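Glycoside Hydrolase Family 43_12 (Metagenome, PDB 7JVH) probably hydrolyses glycosidic bonds in xylose- or arabinose-containing plant polysaccharides or their fragments, as other family 43 enzymes do. Local coordinates at residues Gln482-Glu487 / Thr513-Gly518; Ala459-Tyr464 / Tyr526-Thr531; Leu473-Glu478 / Glu506-Leu511. One frame throughout, in Å; residues are numbered along the deposited sequence.

Contact 1 (Gln482-Glu487 / Thr513-Gly518); sequences QVLVLE and TPITLG
Leu484 reaches from strand 482-489 between Ile515 and Leu517 of strand 515-522, giving each a different methyl. This is face-to-face packing in the beta-sandwich of the concanavalin A-like domain: the two strands belong to opposing sheets, the CA atoms of Leu484 and Leu517 lie 9.8 Å apart, and the joint is purely apolar. Along 513-518, the chain enters through a loop in which Thr513 OG1 bonds to Pro514 O at 2.8 Å, the hydroxyl sitting 29° from the carbonyl plane. Ile515, the first residue of the strand, turns inward. Its side chain is fully extended, CG1 anti to the backbone N (chi1 -174°), which carries CD1 across the gap to 4.3 Å from Leu484 CD1. Thr516 faces the other way and bonds through OG1 to the hydroxyl of Thr448. Leu517 turns inward again, and its CD2 lies 3.9 Å from Leu484 CD2. The two leucines run past each other in opposite directions, so they meet alongside, CD2 against CD2. At Gly518 the strand goes on along its own sheet, its O 2.8 Å from Ser529 N. All three touching residues are buried. Leu449 of strand 442-451 packs on Ile515 and Leu517, while Tyr530 of strand 525-531 touches both Leu484 and Leu517. Strand 482-489 runs between strands 469-477 and 501-507 in one sheet, and strand 515-522 between strands 442-451 and 525-531 in the other.

Contact 2 (Ala459-Tyr464 / Tyr526-Thr531); sequences AGLICY and YQFSYT
Tyr526 OH is held by two amide groups, Gln438 OE1 and Asn331 ND2, while its ring packs on Cys463 across the core of a beta-sandwich. Asn331 comes from the loop between strands 316-322 and 335-342, so this tyrosine also ties the concanavalin A-like domain to the beta-propeller. Strands 458-464 and 525-531 lie in opposing sheets; the axes of segments 459-464 and 526-531 come within 10.0 Å, running nearly antiparallel at 164°. Cys463 SG lies beside two aromatic rings, 3.7 Å from Phe528 CZ and 4.0 Å from Tyr526 CD2. Both are sulfur-aromatic contacts of oblique approach, the sulfur 59° off the Phe528 ring normal and 52° off that of Tyr526. Leu461 brings CD2 to 4.0 Å from Phe528 CE2. Replacing Phe528 by an alanine removes the ring and would probably open a gap beside Leu461 CD2 and take from Cys463 SG its nearest ring contact across these segments, leaving it that of Tyr526. Towards the adjoining strand 536-544, Gln527 NE2 bonds to Gly540 O and also, nearly straight and on a carbonyl lone pair, to Phe528 O at 2.7 Å.

Contact 3 (Leu473-Glu478 / Glu506-Leu511); sequences LTVQTE and EPIGKL
Val475 turns one methyl, CG1, towards two side chains of 506-511 that come at it from different directions. Ile508 CD1 and Leu511 CD2 each lie 4.3 Å from Val475 CG1, and 4.5 Å separates Ile508 CD1 from Leu511 CD2, so the three methyl groups form an almost equilateral triangle. CG1 is anti to the valine N (chi1 177°), which sets this branch towards the pair. Ile508 reaches over with CD1 at the end of an extended CG1 arm, and Leu511 returns from the far side of a turn. Gly509, with a positive phi of 64°, helps the chain to swing round between them. The backbone N of Leu511 is bonded to Gln482 OE1, which fixes the returning loop to the intervening strand. On the opposite face of 473-478 the side chains are polar: Gln476 NE2 makes a nearly straight bond of 2.8 Å to Thr474 OG1, which lies in the plane of the amide. Beyond the strand end, Glu478 OE2 forms a salt bridge with Lys505 NZ. This is packing at the end of one sheet of the beta-sandwich: strand 482-489 separates strand 469-477 from the edge strand 501-507, and Ile515 of the opposing sheet touches both Val475 and Ile508.

From the N terminus, 459-464 opens contact 2, 473-478 opens contact 3 and 482-487 opens contact 1. Contact 3 closes first, at 506-511, then contact 1 at 513-518, and contact 2 last, at 526-531. Contacts 1 and 3 therefore cross along the chain, and both nest within contact 2. Contacts 1 and 2 bridge the two sheets of the sandwich, through strands 515-522 and 525-531, neighbours in one of them. Contact 3 lies along the other sheet, joining strand 469-477 to the turn after strand 501-507. Its centre lies about 6 Å from that of contact 1, and Leu484 packs on Val475 between them.

Contact 1 (Gln482-Glu487 / Thr513-Gly518)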
loop_
_atom_site.group_PDB
_atom_site.type_symbol
_atom_site.label_atom_id
_atom_site.label_comp_id
_atom_site.label_asym_id
_atom_site.label_seq_id
_atom_site.Cartn_x
_atom_site.Cartn_y
_atom_site.Cartn_z
ATOM N N GLN A 482 18.361 1.598 -33.044
ATOM C CA GLN A 482 17.848 1.787 -31.701
ATOM C C GLN A 482 18.742 2.701 -30.882
ATOM O O GLN A 482 19.946 2.751 -31.088
ATOM C CB GLN A 482 17.600 0.449 -31.009
ATOM C CG GLN A 482 16.349 -0.269 -31.494
ATOM C CD GLN A 482 16.465 -0.718 -32.922
ATOM O OE1 GLN A 482 17.482 -1.261 -33.287
ATOM N NE2 GLN A 482 15.448 -0.493 -33.727
ATOM N N VAL A 483 18.119 3.414 -29.938
ATOM C CA VAL A 483 18.782 4.347 -29.042
ATOM C C VAL A 483 18.251 4.095 -27.634
ATOM O O VAL A 483 17.181 3.528 -27.467
ATOM C CB VAL A 483 18.503 5.801 -29.446
ATOM C CG1 VAL A 483 19.065 6.075 -30.815
ATOM C CG2 VAL A 483 16.998 6.084 -29.407
ATOM N N LEU A 484 19.013 4.517 -26.625
ATOM C CA LEU A 484 18.547 4.495 -25.261
ATOM C C LEU A 484 18.366 5.914 -24.775
ATOM O O LEU A 484 19.248 6.751 -24.952
ATOM C CB LEU A 484 19.506 3.731 -24.328
ATOM C CG LEU A 484 19.428 2.218 -24.259
ATOM C CD1 LEU A 484 20.526 1.725 -23.326
ATOM C CD2 LEU A 484 18.057 1.745 -23.794
ATOM N N VAL A 485 17.204 6.171 -24.163
ATOM C CA VAL A 485 16.835 7.484 -23.681
ATOM C C VAL A 485 16.474 7.394 -22.188
ATOM O O VAL A 485 15.685 6.546 -21.779
ATOM C CB VAL A 485 15.668 8.064 -24.505
ATOM C CG1 VAL A 485 15.251 9.446 -23.992
ATOM C CG2 VAL A 485 16.050 8.136 -25.980
ATOM N N LEU A 486 17.101 8.267 -21.393
ATOM C CA LEU A 486 16.816 8.423 -19.991
ATOM C C LEU A 486 16.100 9.772 -19.819
ATOM O O LEU A 486 16.634 10.819 -20.203
ATOM C CB LEU A 486 18.099 8.390 -19.174
ATOM C CG LEU A 486 18.014 8.440 -17.647
ATOM C CD1 LEU A 486 17.283 7.258 -17.055
ATOM C CD2 LEU A 486 19.430 8.508 -17.083
ATOM N N GLU A 487 14.888 9.724 -19.249
ATOM C CA GLU A 487 14.069 10.894 -19.024
ATOM C C GLU A 487 13.651 10.992 -17.576
ATOM O O GLU A 487 13.401 9.976 -16.914
ATOM C CB GLU A 487 12.820 10.835 -19.895
ATOM C CG GLU A 487 13.057 11.218 -21.363
ATOM C CD GLU A 487 11.906 10.824 -22.261
ATOM O OE1 GLU A 487 11.082 9.956 -21.864
ATOM O OE2 GLU A 487 11.823 11.382 -23.371
ATOM N N THR A 513 19.844 -8.501 -30.477
ATOM C CA THR A 513 19.812 -9.413 -29.330
ATOM C C THR A 513 18.975 -8.799 -28.216
ATOM O O THR A 513 18.708 -7.603 -28.239
ATOM C CB THR A 513 21.218 -9.682 -28.738
ATOM O OG1 THR A 513 21.553 -8.645 -27.811
ATOM C CG2 THR A 513 22.294 -9.741 -29.824
ATOM N N PRO A 514 18.563 -9.582 -27.190
ATOM C CA PRO A 514 17.908 -9.006 -26.012
ATOM C C PRO A 514 18.834 -7.995 -25.336
ATOM O O PRO A 514 20.066 -8.064 -25.512
ATOM C CB PRO A 514 17.687 -10.240 -25.107
ATOM C CG PRO A 514 17.713 -11.406 -26.025
ATOM C CD PRO A 514 18.684 -11.048 -27.109
ATOM N N ILE A 515 18.249 -7.078 -24.567
ATOM C CA ILE A 515 19.004 -6.084 -23.813
ATOM C C ILE A 515 18.516 -6.077 -22.368
ATOM O O ILE A 515 17.333 -6.324 -22.109
ATOM C CB ILE A 515 18.880 -4.680 -24.454
ATOM C CG1 ILE A 515 19.797 -3.669 -23.751
ATOM C CG2 ILE A 515 17.435 -4.182 -24.439
ATOM C CD1 ILE A 515 19.833 -2.322 -24.445
ATOM N N THR A 516 19.433 -5.812 -21.433
ATOM C CA THR A 516 19.083 -5.711 -20.026
ATOM C C THR A 516 19.221 -4.253 -19.593
ATOM O O THR A 516 20.227 -3.606 -19.916
ATOM C CB THR A 516 19.941 -6.660 -19.134
ATOM O OG1 THR A 516 19.474 -8.000 -19.284
ATOM C CG2 THR A 516 19.843 -6.292 -17.669
ATOM N N LEU A 517 18.199 -3.745 -18.891
ATOM C CA LEU A 517 18.252 -2.429 -18.286
ATOM C C LEU A 517 18.255 -2.594 -16.777
ATOM O O LEU A 517 17.624 -3.511 -16.248
ATOM C CB LEU A 517 17.057 -1.575 -18.736
ATOM C CG LEU A 517 16.852 -1.427 -20.251
ATOM C CD1 LEU A 517 15.647 -0.514 -20.501
ATOM C CD2 LEU A 517 18.112 -0.922 -20.956
ATOM N N GLY A 518 18.971 -1.704 -16.087
ATOM C CA GLY A 518 19.150 -1.794 -14.655
ATOM C C GLY A 518 19.104 -0.435 -13.987
ATOM O O GLY A 518 19.445 0.580 -14.623
#

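Contact 2 (Ala459-Tyr464 / Tyr526-Thr531)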
loop_
_atom_site.group_PDB
_atom_site.type_symbol
_atom_site.label_atom_id
_atom_site.label_comp_id
_atom_site.label_asym_id
_atom_site.label_seq_id
_atom_site.Cartn_x
_atom_site.Cartn_y
_atom_site.Cartn_z
ATOM N N ALA A 459 10.204 0.956 -25.118
ATOM C CA ALA A 459 10.136 -0.120 -24.136
ATOM C C ALA A 459 11.299 0.006 -23.170
ATOM O O ALA A 459 12.447 0.192 -23.596
ATOM C CB ALA A 459 10.185 -1.473 -24.824
ATOM N N GLY A 460 11.001 -0.064 -21.867
ATOM C CA GLY A 460 12.015 0.145 -20.865
ATOM C C GLY A 460 11.637 -0.044 -19.418
ATOM O O GLY A 460 10.722 -0.790 -19.091
ATOM N N LEU A 461 12.383 0.649 -18.555
ATOM C CA LEU A 461 12.392 0.444 -17.120
ATOM C C LEU A 461 12.026 1.753 -16.454
ATOM O O LEU A 461 12.541 2.801 -16.833
ATOM C CB LEU A 461 13.807 -0.004 -16.687
ATOM C CG LEU A 461 14.138 -0.027 -15.200
ATOM C CD1 LEU A 461 13.423 -1.171 -14.494
ATOM C CD2 LEU A 461 15.639 -0.125 -15.039
ATOM N N ILE A 462 11.169 1.674 -15.431
ATOM C CA ILE A 462 10.548 2.843 -14.812
ATOM C C ILE A 462 10.658 2.821 -13.287
ATOM O O ILE A 462 10.386 1.799 -12.654
ATOM C CB ILE A 462 9.043 2.923 -15.151
ATOM C CG1 ILE A 462 8.812 2.792 -16.652
ATOM C CG2 ILE A 462 8.459 4.226 -14.620
ATOM C CD1 ILE A 462 7.364 2.756 -17.049
ATOM N N CYS A 463 11.048 3.967 -12.716
ATOM C CA CYS A 463 10.899 4.279 -11.301
ATOM C C CYS A 463 9.842 5.414 -11.196
ATOM O O CYS A 463 10.035 6.508 -11.738
ATOM C CB CYS A 463 12.249 4.694 -10.698
ATOM S SG CYS A 463 13.585 3.476 -10.925
ATOM N N TYR A 464 8.742 5.128 -10.484
ATOM C CA TYR A 464 7.510 5.910 -10.528
ATOM C C TYR A 464 6.986 6.226 -9.128
ATOM O O TYR A 464 6.687 5.320 -8.357
ATOM C CB TYR A 464 6.445 5.081 -11.251
ATOM C CG TYR A 464 5.162 5.800 -11.613
ATOM C CD1 TYR A 464 4.092 5.881 -10.713
ATOM C CD2 TYR A 464 4.982 6.335 -12.888
ATOM C CE1 TYR A 464 2.911 6.519 -11.065
ATOM C CE2 TYR A 464 3.795 6.940 -13.254
ATOM C CZ TYR A 464 2.765 7.043 -12.328
ATOM O OH TYR A 464 1.565 7.674 -12.621
ATOM N N TYR A 526 19.461 7.547 -7.630
ATOM C CA TYR A 526 19.178 6.424 -8.510
ATOM C C TYR A 526 20.164 6.537 -9.664
ATOM O O TYR A 526 20.388 7.630 -10.187
ATOM C CB TYR A 526 17.751 6.513 -9.061
ATOM C CG TYR A 526 16.641 6.180 -8.099
ATOM C CD1 TYR A 526 16.181 7.112 -7.177
ATOM C CD2 TYR A 526 16.028 4.930 -8.129
ATOM C CE1 TYR A 526 15.146 6.806 -6.301
ATOM C CE2 TYR A 526 15.000 4.608 -7.250
ATOM C CZ TYR A 526 14.559 5.565 -6.341
ATOM O OH TYR A 526 13.535 5.289 -5.463
ATOM N N GLN A 527 20.767 5.409 -10.044
ATOM C CA GLN A 527 21.735 5.336 -11.135
ATOM C C GLN A 527 21.251 4.251 -12.086
ATOM O O GLN A 527 21.107 3.091 -11.695
ATOM C CB GLN A 527 23.132 5.001 -10.640
ATOM C CG GLN A 527 24.143 4.687 -11.750
ATOM C CD GLN A 527 24.426 5.882 -12.653
ATOM O OE1 GLN A 527 24.968 6.863 -12.181
ATOM N NE2 GLN A 527 24.065 5.807 -13.963
ATOM N N PHE A 528 21.007 4.648 -13.336
ATOM C CA PHE A 528 20.552 3.762 -14.380
ATOM C C PHE A 528 21.755 3.197 -15.160
ATOM O O PHE A 528 22.855 3.751 -15.133
ATOM C CB PHE A 528 19.580 4.517 -15.306
ATOM C CG PHE A 528 18.185 4.640 -14.741
ATOM C CD1 PHE A 528 17.863 5.647 -13.840
ATOM C CD2 PHE A 528 17.194 3.749 -15.111
ATOM C CE1 PHE A 528 16.575 5.769 -13.339
ATOM C CE2 PHE A 528 15.892 3.869 -14.597
ATOM C CZ PHE A 528 15.593 4.878 -13.712
ATOM N N SER A 529 21.524 2.061 -15.826
ATOM C CA SER A 529 22.526 1.398 -16.623
ATOM C C SER A 529 21.850 0.482 -17.607
ATOM O O SER A 529 20.668 0.137 -17.441
ATOM C CB SER A 529 23.480 0.571 -15.739
ATOM O OG SER A 529 22.837 -0.577 -15.184
ATOM N N TYR A 530 22.628 0.070 -18.617
ATOM C CA TYR A 530 22.219 -0.909 -19.607
ATOM C C TYR A 530 23.364 -1.874 -19.833
ATOM O O TYR A 530 24.527 -1.509 -19.671
ATOM C CB TYR A 530 21.808 -0.232 -20.915
ATOM C CG TYR A 530 22.915 0.492 -21.656
ATOM C CD1 TYR A 530 23.434 1.683 -21.176
ATOM C CD2 TYR A 530 23.421 -0.013 -22.860
ATOM C CE1 TYR A 530 24.433 2.350 -21.855
ATOM C CE2 TYR A 530 24.408 0.652 -23.567
ATOM C CZ TYR A 530 24.915 1.829 -23.060
ATOM O OH TYR A 530 25.910 2.482 -23.728
ATOM N N THR A 531 23.025 -3.122 -20.180
ATOM C CA THR A 531 24.001 -4.182 -20.371
ATOM C C THR A 531 23.689 -4.866 -21.690
ATOM O O THR A 531 22.656 -5.539 -21.823
ATOM C CB THR A 531 23.970 -5.210 -19.228
ATOM O OG1 THR A 531 24.171 -4.540 -17.973
ATOM C CG2 THR A 531 25.056 -6.303 -19.467
#

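Contact 3 (Leu473-Glu478 / Glu506-Leu511)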
loop_
_atom_site.group_PDB
_atom_site.type_symbol
_atom_site.label_atom_id
_atom_site.label_comp_id
_atom_site.label_asym_id
_atom_site.label_seq_id
_atom_site.Cartn_x
_atom_site.Cartn_y
_atom_site.Cartn_z
ATOM N N LEU A 473 13.870 4.908 -18.451
ATOM C CA LEU A 473 14.918 4.536 -19.393
ATOM C C LEU A 473 14.293 3.606 -20.412
ATOM O O LEU A 473 13.799 2.546 -20.063
ATOM C CB LEU A 473 16.056 3.819 -18.674
ATOM C CG LEU A 473 17.229 3.295 -19.528
ATOM C CD1 LEU A 473 18.094 4.436 -20.061
ATOM C CD2 LEU A 473 18.090 2.327 -18.729
ATOM N N THR A 474 14.305 4.018 -21.681
ATOM C CA THR A 474 13.646 3.296 -22.759
ATOM C C THR A 474 14.583 3.125 -23.962
ATOM O O THR A 474 15.364 4.031 -24.296
ATOM C CB THR A 474 12.374 4.040 -23.239
ATOM O OG1 THR A 474 12.722 5.378 -23.602
ATOM C CG2 THR A 474 11.315 4.112 -22.158
ATOM N N VAL A 475 14.496 1.950 -24.600
ATOM C CA VAL A 475 15.008 1.731 -25.936
ATOM C C VAL A 475 13.973 2.322 -26.864
ATOM O O VAL A 475 12.787 2.103 -26.682
ATOM C CB VAL A 475 15.212 0.225 -26.261
ATOM C CG1 VAL A 475 15.672 -0.013 -27.695
ATOM C CG2 VAL A 475 16.177 -0.399 -25.277
ATOM N N GLN A 476 14.443 3.077 -27.862
ATOM C CA GLN A 476 13.607 3.676 -28.897
ATOM C C GLN A 476 14.283 3.460 -30.247
ATOM O O GLN A 476 15.370 2.925 -30.296
ATOM C CB GLN A 476 13.416 5.162 -28.611
ATOM C CG GLN A 476 12.746 5.427 -27.271
ATOM C CD GLN A 476 12.541 6.899 -26.984
ATOM O OE1 GLN A 476 12.449 7.711 -27.892
ATOM N NE2 GLN A 476 12.483 7.249 -25.711
ATOM N N THR A 477 13.608 3.874 -31.325
ATOM C CA THR A 477 14.120 3.751 -32.690
ATOM C C THR A 477 14.227 5.127 -33.342
ATOM O O THR A 477 13.370 5.981 -33.149
ATOM C CB THR A 477 13.219 2.871 -33.585
ATOM O OG1 THR A 477 12.897 1.637 -32.918
ATOM C CG2 THR A 477 13.903 2.559 -34.917
ATOM N N GLU A 478 15.307 5.321 -34.108
ATOM C CA GLU A 478 15.577 6.533 -34.875
ATOM C C GLU A 478 16.360 6.097 -36.112
ATOM O O GLU A 478 17.518 5.707 -36.006
ATOM C CB GLU A 478 16.381 7.539 -34.053
ATOM C CG GLU A 478 15.667 8.004 -32.789
ATOM C CD GLU A 478 16.429 9.063 -32.010
ATOM O OE1 GLU A 478 17.436 9.581 -32.509
ATOM O OE2 GLU A 478 16.026 9.359 -30.878
ATOM N N GLU A 506 22.056 7.664 -25.543
ATOM C CA GLU A 506 23.171 6.963 -26.202
ATOM C C GLU A 506 22.638 6.028 -27.283
ATOM O O GLU A 506 21.655 5.325 -27.060
ATOM C CB GLU A 506 23.992 6.111 -25.213
ATOM C CG GLU A 506 24.710 6.870 -24.123
ATOM C CD GLU A 506 25.870 7.712 -24.618
ATOM O OE1 GLU A 506 26.344 7.569 -25.782
ATOM O OE2 GLU A 506 26.329 8.548 -23.809
ATOM N N PRO A 507 23.266 5.980 -28.481
ATOM C CA PRO A 507 22.909 4.980 -29.487
ATOM C C PRO A 507 23.449 3.609 -29.115
ATOM O O PRO A 507 24.428 3.520 -28.386
ATOM C CB PRO A 507 23.587 5.502 -30.750
ATOM C CG PRO A 507 24.700 6.363 -30.269
ATOM C CD PRO A 507 24.333 6.894 -28.922
ATOM N N ILE A 508 22.802 2.546 -29.605
ATOM C CA ILE A 508 23.226 1.170 -29.331
ATOM C C ILE A 508 23.232 0.297 -30.603
ATOM O O ILE A 508 23.197 -0.940 -30.519
ATOM C CB ILE A 508 22.325 0.530 -28.251
ATOM C CG1 ILE A 508 20.854 0.542 -28.674
ATOM C CG2 ILE A 508 22.452 1.294 -26.946
ATOM C CD1 ILE A 508 19.977 -0.318 -27.812
ATOM N N GLY A 509 23.295 0.951 -31.769
ATOM C CA GLY A 509 23.240 0.307 -33.058
ATOM C C GLY A 509 21.904 -0.380 -33.280
ATOM O O GLY A 509 20.866 -0.040 -32.672
ATOM N N LYS A 510 21.960 -1.408 -34.129
ATOM C CA LYS A 510 20.808 -2.196 -34.533
ATOM C C LYS A 510 20.600 -3.385 -33.616
ATOM O O LYS A 510 21.217 -4.431 -33.788
ATOM C CB LYS A 510 21.023 -2.704 -35.952
ATOM C CG LYS A 510 21.149 -1.620 -36.992
ATOM C CD LYS A 510 20.742 -2.156 -38.362
ATOM C CE LYS A 510 20.922 -1.130 -39.456
ATOM N NZ LYS A 510 19.985 -1.368 -40.596
ATOM N N LEU A 511 19.729 -3.215 -32.626
ATOM C CA LEU A 511 19.473 -4.235 -31.624
ATOM C C LEU A 511 19.051 -5.574 -32.257
ATOM O O LEU A 511 17.927 -5.714 -32.730
ATOM C CB LEU A 511 18.435 -3.739 -30.616
ATOM C CG LEU A 511 18.499 -4.370 -29.237
ATOM C CD1 LEU A 511 19.811 -4.048 -28.540
ATOM C CD2 LEU A 511 17.316 -3.872 -28.408
#